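Long-range contacts in fiber (Murine adenovirus 2, PDB 5NBH), which probably attaches the virus to host cells through the distal domain of its trimeric fibre, a domain that binds N-acetylglucosamine: residues A129-W135 with L213-G219; K178-I184 with T196-L202. One frame throughout, in Å; residues are numbered along the deposited sequence.

Interaction 1 of 2, residues A129-W135 with L213-G219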
loop_
_atom_site.group_PDB
_atom_site.type_symbol
_atom_site.label_atom_id
_atom_site.label_comp_id
_atom_site.label_asym_id
_atom_site.label_seq_id
_atom_site.Cartn_x
_atom_site.Cartn_y
_atom_site.Cartn_z
ATOM N N ALA A 129 -7.971 -13.697 -27.524
ATOM C CA ALA A 129 -6.658 -13.929 -28.095
ATOM C C ALA A 129 -5.996 -15.130 -27.487
ATOM O O ALA A 129 -6.222 -15.471 -26.318
ATOM C CB ALA A 129 -5.782 -12.707 -27.906
ATOM N N THR A 130 -5.177 -15.785 -28.313
ATOM C CA THR A 130 -4.341 -16.861 -27.892
ATOM C C THR A 130 -2.918 -16.436 -28.252
ATOM O O THR A 130 -2.572 -16.273 -29.443
ATOM C CB THR A 130 -4.732 -18.180 -28.591
ATOM O OG1 THR A 130 -6.080 -18.503 -28.226
ATOM C CG2 THR A 130 -3.824 -19.301 -28.175
ATOM N N GLY A 131 -2.110 -16.241 -27.223
ATOM C CA GLY A 131 -0.756 -15.766 -27.387
ATOM C C GLY A 131 -0.419 -14.796 -26.278
ATOM O O GLY A 131 -1.023 -14.846 -25.228
ATOM N N THR A 132 0.567 -13.945 -26.520
ATOM C CA THR A 132 1.068 -13.030 -25.489
ATOM C C THR A 132 0.874 -11.613 -25.978
ATOM O O THR A 132 1.328 -11.294 -27.086
ATOM C CB THR A 132 2.530 -13.305 -25.167
ATOM O OG1 THR A 132 2.640 -14.626 -24.598
ATOM C CG2 THR A 132 3.090 -12.268 -24.172
ATOM N N GLN A 133 0.203 -10.768 -25.180
ATOM C CA GLN A 133 -0.029 -9.356 -25.558
ATOM C C GLN A 133 1.006 -8.476 -24.876
ATOM O O GLN A 133 1.415 -8.768 -23.752
ATOM C CB GLN A 133 -1.430 -8.842 -25.155
ATOM C CG GLN A 133 -2.581 -9.669 -25.701
ATOM C CD GLN A 133 -2.843 -10.933 -24.892
ATOM O OE1 GLN A 133 -2.841 -10.902 -23.668
ATOM N NE2 GLN A 133 -3.102 -12.045 -25.575
ATOM N N THR A 134 1.394 -7.392 -25.536
ATOM C CA THR A 134 2.384 -6.471 -25.003
ATOM C C THR A 134 1.713 -5.138 -24.812
ATOM O O THR A 134 1.210 -4.553 -25.770
ATOM C CB THR A 134 3.633 -6.331 -25.932
ATOM O OG1 THR A 134 4.320 -7.581 -26.033
ATOM C CG2 THR A 134 4.609 -5.350 -25.341
ATOM N N TRP A 135 1.685 -4.667 -23.553
ATOM C CA TRP A 135 1.075 -3.405 -23.189
ATOM C C TRP A 135 2.229 -2.532 -22.736
ATOM O O TRP A 135 2.923 -2.896 -21.776
ATOM C CB TRP A 135 0.053 -3.576 -22.061
ATOM C CG TRP A 135 -0.921 -4.717 -22.289
ATOM C CD1 TRP A 135 -0.922 -5.912 -21.642
ATOM C CD2 TRP A 135 -1.971 -4.791 -23.274
ATOM N NE1 TRP A 135 -1.909 -6.711 -22.132
ATOM C CE2 TRP A 135 -2.577 -6.046 -23.132
ATOM C CE3 TRP A 135 -2.461 -3.908 -24.252
ATOM C CZ2 TRP A 135 -3.654 -6.450 -23.925
ATOM C CZ3 TRP A 135 -3.533 -4.321 -25.066
ATOM C CH2 TRP A 135 -4.114 -5.566 -24.901
ATOM N N LEU A 213 4.287 -4.531 -19.984
ATOM C CA LEU A 213 3.580 -5.689 -19.469
ATOM C C LEU A 213 3.293 -6.700 -20.550
ATOM O O LEU A 213 2.899 -6.325 -21.644
ATOM C CB LEU A 213 2.261 -5.262 -18.824
ATOM C CG LEU A 213 2.357 -4.063 -17.859
ATOM C CD1 LEU A 213 0.960 -3.660 -17.448
ATOM C CD2 LEU A 213 3.179 -4.388 -16.625
ATOM N N LYS A 214 3.479 -7.983 -20.267
ATOM C CA LYS A 214 3.123 -9.003 -21.257
ATOM C C LYS A 214 2.234 -10.070 -20.637
ATOM O O LYS A 214 2.681 -10.855 -19.796
ATOM C CB LYS A 214 4.361 -9.610 -21.900
ATOM C CG LYS A 214 5.220 -8.638 -22.656
ATOM C CD LYS A 214 6.480 -9.296 -23.240
ATOM C CE LYS A 214 7.347 -8.218 -23.854
ATOM N NZ LYS A 214 8.521 -8.715 -24.640
ATOM N N SER A 215 0.976 -10.073 -21.058
ATOM C CA SER A 215 -0.005 -11.031 -20.579
ATOM C C SER A 215 -0.109 -12.213 -21.541
ATOM O O SER A 215 -0.086 -12.037 -22.777
ATOM C CB SER A 215 -1.369 -10.363 -20.449
ATOM O OG SER A 215 -1.755 -9.635 -21.597
ATOM N N THR A 216 -0.268 -13.408 -21.000
ATOM C CA THR A 216 -0.371 -14.619 -21.845
ATOM C C THR A 216 -1.762 -15.216 -21.669
ATOM O O THR A 216 -2.197 -15.464 -20.545
ATOM C CB THR A 216 0.720 -15.610 -21.512
ATOM O OG1 THR A 216 1.970 -15.025 -21.863
ATOM C CG2 THR A 216 0.548 -16.916 -22.272
ATOM N N THR A 217 -2.477 -15.381 -22.781
ATOM C CA THR A 217 -3.864 -15.882 -22.763
ATOM C C THR A 217 -4.028 -17.108 -23.711
ATOM O O THR A 217 -3.234 -17.289 -24.620
ATOM C CB THR A 217 -4.885 -14.790 -23.107
ATOM O OG1 THR A 217 -4.701 -14.330 -24.462
ATOM C CG2 THR A 217 -4.711 -13.605 -22.155
ATOM N N SER A 218 -5.032 -17.932 -23.433
ATOM C CA SER A 218 -5.480 -19.000 -24.333
ATOM C C SER A 218 -6.982 -18.876 -24.520
ATOM O O SER A 218 -7.754 -19.226 -23.622
ATOM C CB SER A 218 -5.168 -20.372 -23.752
ATOM O OG SER A 218 -3.860 -20.409 -23.238
ATOM N N GLY A 219 -7.403 -18.300 -25.634
ATOM C CA GLY A 219 -8.804 -18.285 -25.983
ATOM C C GLY A 219 -9.591 -17.088 -25.503
ATOM O O GLY A 219 -10.569 -16.711 -26.146
HETATM O O HOH W 1 6.690 -7.412 -27.048
#
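The indole of Trp-135 reaches across to Ser-215, and this pair illustrates how a polar group can be held under an antiparallel ladder. NE1 donates to Ser-215 OG over 3.0 Å, and the hydroxyl sits at the ring edge, tilted 17° from its plane. It meets the indole because OG is set between the backbone N and the carbonyl carbon of Ser-215 (chi1 49°). Gln-133, two residues before the tryptophan, lays CB over one face of the indole, toward its rim. Further along the side of the sheet that carries Trp-135 and Ser-215, Thr-217 OG1 donates to Ala-129 O at 2.7 Å, approaching from above the carbonyl plane rather than within it. Beyond the last bridge, Gly-219 N makes weak bonds to both Ala-129 O and Thr-130 OG1.

The segments lie on strands D (131-140) and I (208-217) of the GHID sheet in the fibre head, D being an outer strand of that sheet. Well-aligned backbone bonds join Gly-131 to Thr-217 and Trp-135 to Leu-213.

The other face is a row of threonines and a lysine. Thr-132 OG1 and Thr-216 OG1 share a hydrogen bond of 2.8 Å, while the methyl CG2 of Thr-132 turns to Lys-214 CB, 3.7 Å away. Lys-214, extended beyond CG, runs alongside Thr-134 in the same direction. A water lies 2.6 Å from Thr-134 OG1 and weakly accepts from Lys-214 NZ. Thr-130, Thr-132 and Gln-133 belong, with Asn-97 and Glu-102, to the N-acetylglucosamine site seen with ligand in another structure of this protein.

Interaction 2 of 2, residues K178-I184 with T196-L202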
loop_
_atom_site.group_PDB
_atom_site.type_symbol
_atom_site.label_atom_id
_atom_site.label_comp_id
_atom_site.label_asym_id
_atom_site.label_seq_id
_atom_site.Cartn_x
_atom_site.Cartn_y
_atom_site.Cartn_z
ATOM N N LYS A 178 14.964 -4.316 -13.825
ATOM C CA LYS A 178 13.883 -4.624 -12.909
ATOM C C LYS A 178 12.761 -5.314 -13.683
ATOM O O LYS A 178 12.196 -4.773 -14.635
ATOM C CB LYS A 178 13.409 -3.359 -12.204
ATOM C CG LYS A 178 12.306 -3.591 -11.184
ATOM C CD LYS A 178 12.735 -4.371 -9.969
ATOM C CE LYS A 178 11.602 -4.474 -8.946
ATOM N NZ LYS A 178 12.165 -5.061 -7.700
ATOM N N GLN A 179 12.500 -6.562 -13.342
ATOM C CA GLN A 179 11.445 -7.290 -14.020
ATOM C C GLN A 179 11.038 -8.526 -13.264
ATOM O O GLN A 179 11.713 -8.955 -12.285
ATOM C CB GLN A 179 11.919 -7.714 -15.407
ATOM C CG GLN A 179 13.091 -8.661 -15.397
ATOM C CD GLN A 179 13.550 -9.000 -16.814
ATOM O OE1 GLN A 179 12.737 -9.005 -17.749
ATOM N NE2 GLN A 179 14.815 -9.331 -16.968
ATOM N N GLY A 180 9.928 -9.086 -13.709
ATOM C CA GLY A 180 9.435 -10.308 -13.113
ATOM C C GLY A 180 8.057 -10.619 -13.648
ATOM O O GLY A 180 7.636 -10.022 -14.656
ATOM N N PHE A 181 7.423 -11.610 -13.022
ATOM C CA PHE A 181 6.121 -12.099 -13.427
ATOM C C PHE A 181 5.202 -12.177 -12.226
ATOM O O PHE A 181 5.646 -12.501 -11.129
ATOM C CB PHE A 181 6.192 -13.504 -14.019
ATOM C CG PHE A 181 6.659 -13.568 -15.466
ATOM C CD1 PHE A 181 7.962 -13.221 -15.806
ATOM C CD2 PHE A 181 5.822 -14.031 -16.439
ATOM C CE1 PHE A 181 8.408 -13.314 -17.118
ATOM C CE2 PHE A 181 6.248 -14.146 -17.775
ATOM C CZ PHE A 181 7.552 -13.791 -18.096
ATOM N N MET A 182 3.914 -11.985 -12.467
ATOM C CA MET A 182 2.912 -12.142 -11.440
ATOM C C MET A 182 1.833 -13.105 -11.969
ATOM O O MET A 182 1.550 -13.127 -13.168
ATOM C CB MET A 182 2.253 -10.800 -11.088
ATOM C CG MET A 182 3.136 -9.796 -10.357
ATOM S SD MET A 182 3.836 -10.471 -8.807
ATOM C CE MET A 182 4.328 -9.021 -7.886
ATOM N N PRO A 183 1.220 -13.873 -11.059
ATOM C CA PRO A 183 0.051 -14.660 -11.432
ATOM C C PRO A 183 -1.121 -13.732 -11.627
ATOM O O PRO A 183 -1.260 -12.748 -10.869
ATOM C CB PRO A 183 -0.147 -15.574 -10.240
ATOM C CG PRO A 183 0.413 -14.832 -9.078
ATOM C CD PRO A 183 1.541 -14.001 -9.621
ATOM N N ILE A 184 -1.985 -14.056 -12.579
ATOM C CA ILE A 184 -3.184 -13.281 -12.860
ATOM C C ILE A 184 -4.281 -14.253 -13.215
ATOM O O ILE A 184 -4.007 -15.386 -13.604
ATOM C CB ILE A 184 -3.045 -12.245 -14.002
ATOM C CG1 ILE A 184 -2.507 -12.867 -15.306
ATOM C CG2 ILE A 184 -2.123 -11.132 -13.585
ATOM C CD1 ILE A 184 -2.818 -12.070 -16.552
ATOM N N THR A 196 -3.365 -17.647 -15.331
ATOM C CA THR A 196 -2.216 -17.441 -16.188
ATOM C C THR A 196 -1.255 -16.449 -15.500
ATOM O O THR A 196 -1.178 -16.394 -14.243
ATOM C CB THR A 196 -2.660 -17.072 -17.630
ATOM O OG1 THR A 196 -1.493 -16.949 -18.460
ATOM C CG2 THR A 196 -3.498 -15.801 -17.684
ATOM N N TYR A 197 -0.478 -15.736 -16.276
ATOM C CA TYR A 197 0.570 -14.858 -15.743
ATOM C C TYR A 197 0.778 -13.650 -16.640
ATOM O O TYR A 197 0.341 -13.618 -17.806
ATOM C CB TYR A 197 1.878 -15.628 -15.580
ATOM C CG TYR A 197 2.264 -16.411 -16.826
ATOM C CD1 TYR A 197 2.897 -15.796 -17.877
ATOM C CD2 TYR A 197 1.977 -17.773 -16.936
ATOM C CE1 TYR A 197 3.240 -16.497 -19.023
ATOM C CE2 TYR A 197 2.332 -18.485 -18.077
ATOM C CZ TYR A 197 2.955 -17.838 -19.117
ATOM O OH TYR A 197 3.334 -18.531 -20.273
ATOM N N CYS A 198 1.404 -12.631 -16.046
ATOM C CA CYS A 198 1.731 -11.423 -16.733
ATOM C C CYS A 198 3.132 -11.005 -16.302
ATOM O O CYS A 198 3.451 -11.017 -15.101
ATOM C CB CYS A 198 0.724 -10.334 -16.394
ATOM S SG CYS A 198 0.915 -8.787 -17.332
ATOM N N SER A 199 3.975 -10.667 -17.261
ATOM C CA SER A 199 5.289 -10.115 -16.924
ATOM C C SER A 199 5.236 -8.588 -16.767
ATOM O O SER A 199 4.363 -7.918 -17.325
ATOM C CB SER A 199 6.316 -10.486 -17.962
ATOM O OG SER A 199 6.027 -9.903 -19.166
ATOM N N TYR A 200 6.194 -8.064 -16.033
ATOM C CA TYR A 200 6.436 -6.629 -16.015
ATOM C C TYR A 200 7.928 -6.410 -16.212
ATOM O O TYR A 200 8.752 -7.208 -15.781
ATOM C CB TYR A 200 5.901 -5.978 -14.724
ATOM C CG TYR A 200 6.545 -6.565 -13.496
ATOM C CD1 TYR A 200 6.000 -7.684 -12.893
ATOM C CD2 TYR A 200 7.728 -6.033 -12.966
ATOM C CE1 TYR A 200 6.584 -8.267 -11.772
ATOM C CE2 TYR A 200 8.343 -6.630 -11.839
ATOM C CZ TYR A 200 7.751 -7.742 -11.252
ATOM O OH TYR A 200 8.333 -8.385 -10.157
ATOM N N ALA A 201 8.276 -5.297 -16.807
ATOM C CA ALA A 201 9.678 -4.936 -17.030
ATOM C C ALA A 201 9.781 -3.427 -17.033
ATOM O O ALA A 201 9.001 -2.742 -17.713
ATOM C CB ALA A 201 10.151 -5.521 -18.345
ATOM N N LEU A 202 10.687 -2.905 -16.219
ATOM C CA LEU A 202 10.973 -1.474 -16.171
ATOM C C LEU A 202 12.272 -1.212 -16.913
ATOM O O LEU A 202 13.294 -1.814 -16.591
ATOM C CB LEU A 202 11.170 -1.013 -14.730
ATOM C CG LEU A 202 9.875 -0.724 -13.942
ATOM C CD1 LEU A 202 8.776 -1.748 -14.063
ATOM C CD2 LEU A 202 10.273 -0.466 -12.486
HETATM O O HOH W 2 15.382 -1.541 -14.791
HETATM O O HOH W 3 13.909 -4.505 -17.055
HETATM O O HOH W 4 10.897 -7.821 -9.779
HETATM O O HOH W 5 8.044 -11.350 -9.869
#
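The Tyr-200 ring lies with one face against the backbone of Gly-180 across the G-H beta hairpin of the fibre head's GHID sheet, the glycine CA standing 4.0 Å from the ring centroid in a CH-pi contact. A glycine here presents no side chain to hold the ring off the strand. On the opposite side of the sheet, the Phe-181 ring takes Ser-199 CB over the centre of one face, 3.5 Å from the centroid and only 10° off the normal. Tyr-197 CD1 comes to the edge of the same phenyl group, in its plane and 3.7 Å from Phe-181 CD2. The two aromatic side chains run side by side with their planes 57° apart, an oblique pair.

Seven backbone hydrogen bonds join the antiparallel strands. The Tyr-200 side faces the second sheet of the same subunit, where the tyrosine stacks on Phe-228 and Ile-184 packs on Phe-224, though Met-182 and Tyr-200 also touch Gln-225 of the second subunit. The Phe-181 side also meets the other subunits: Tyr-197 stacks on Phe-192 of the second, and Pro-183 touches Pro-183 of the third.

Within the hairpin, the Met-182 side chain passes at a slant to that of Tyr-200, CG lying 4.0 Å from CE1. With CG1 of Ile-184 tucked over its own backbone (chi1 53°) and the chain extended beyond it, CD1 reaches Cys-198 CB at 3.9 Å. At the tyrosine's far end, two waters link its OH to the neighbouring strand: one 2.7 Å from Tyr-200 OH donates to Gln-179 O, the other, 3.0 Å from that hydroxyl, to Phe-181 O.

From the N terminus the chain passes through the fibre-shaft part, a triple beta-spiral, and the first strands of the head before entering residues 129-135, the start of interaction 1. That contact stays incomplete until residues 213-219 return, closing a loop of 77 residues. Inside this loop, 178-184 and 196-202 form interaction 2 as a hairpin with only 11 residues between them; the contacts are nested and do not cross. Strands 191-205 and 208-217, consecutive in the chain, stand side by side and join the two: Ser-199 N is probably bonded to Lys-214 O, and Thr-196 OG1 to Thr-216 O. One sheet thus extends from the sugar-site edge to the hairpin that meets neighbouring subunits.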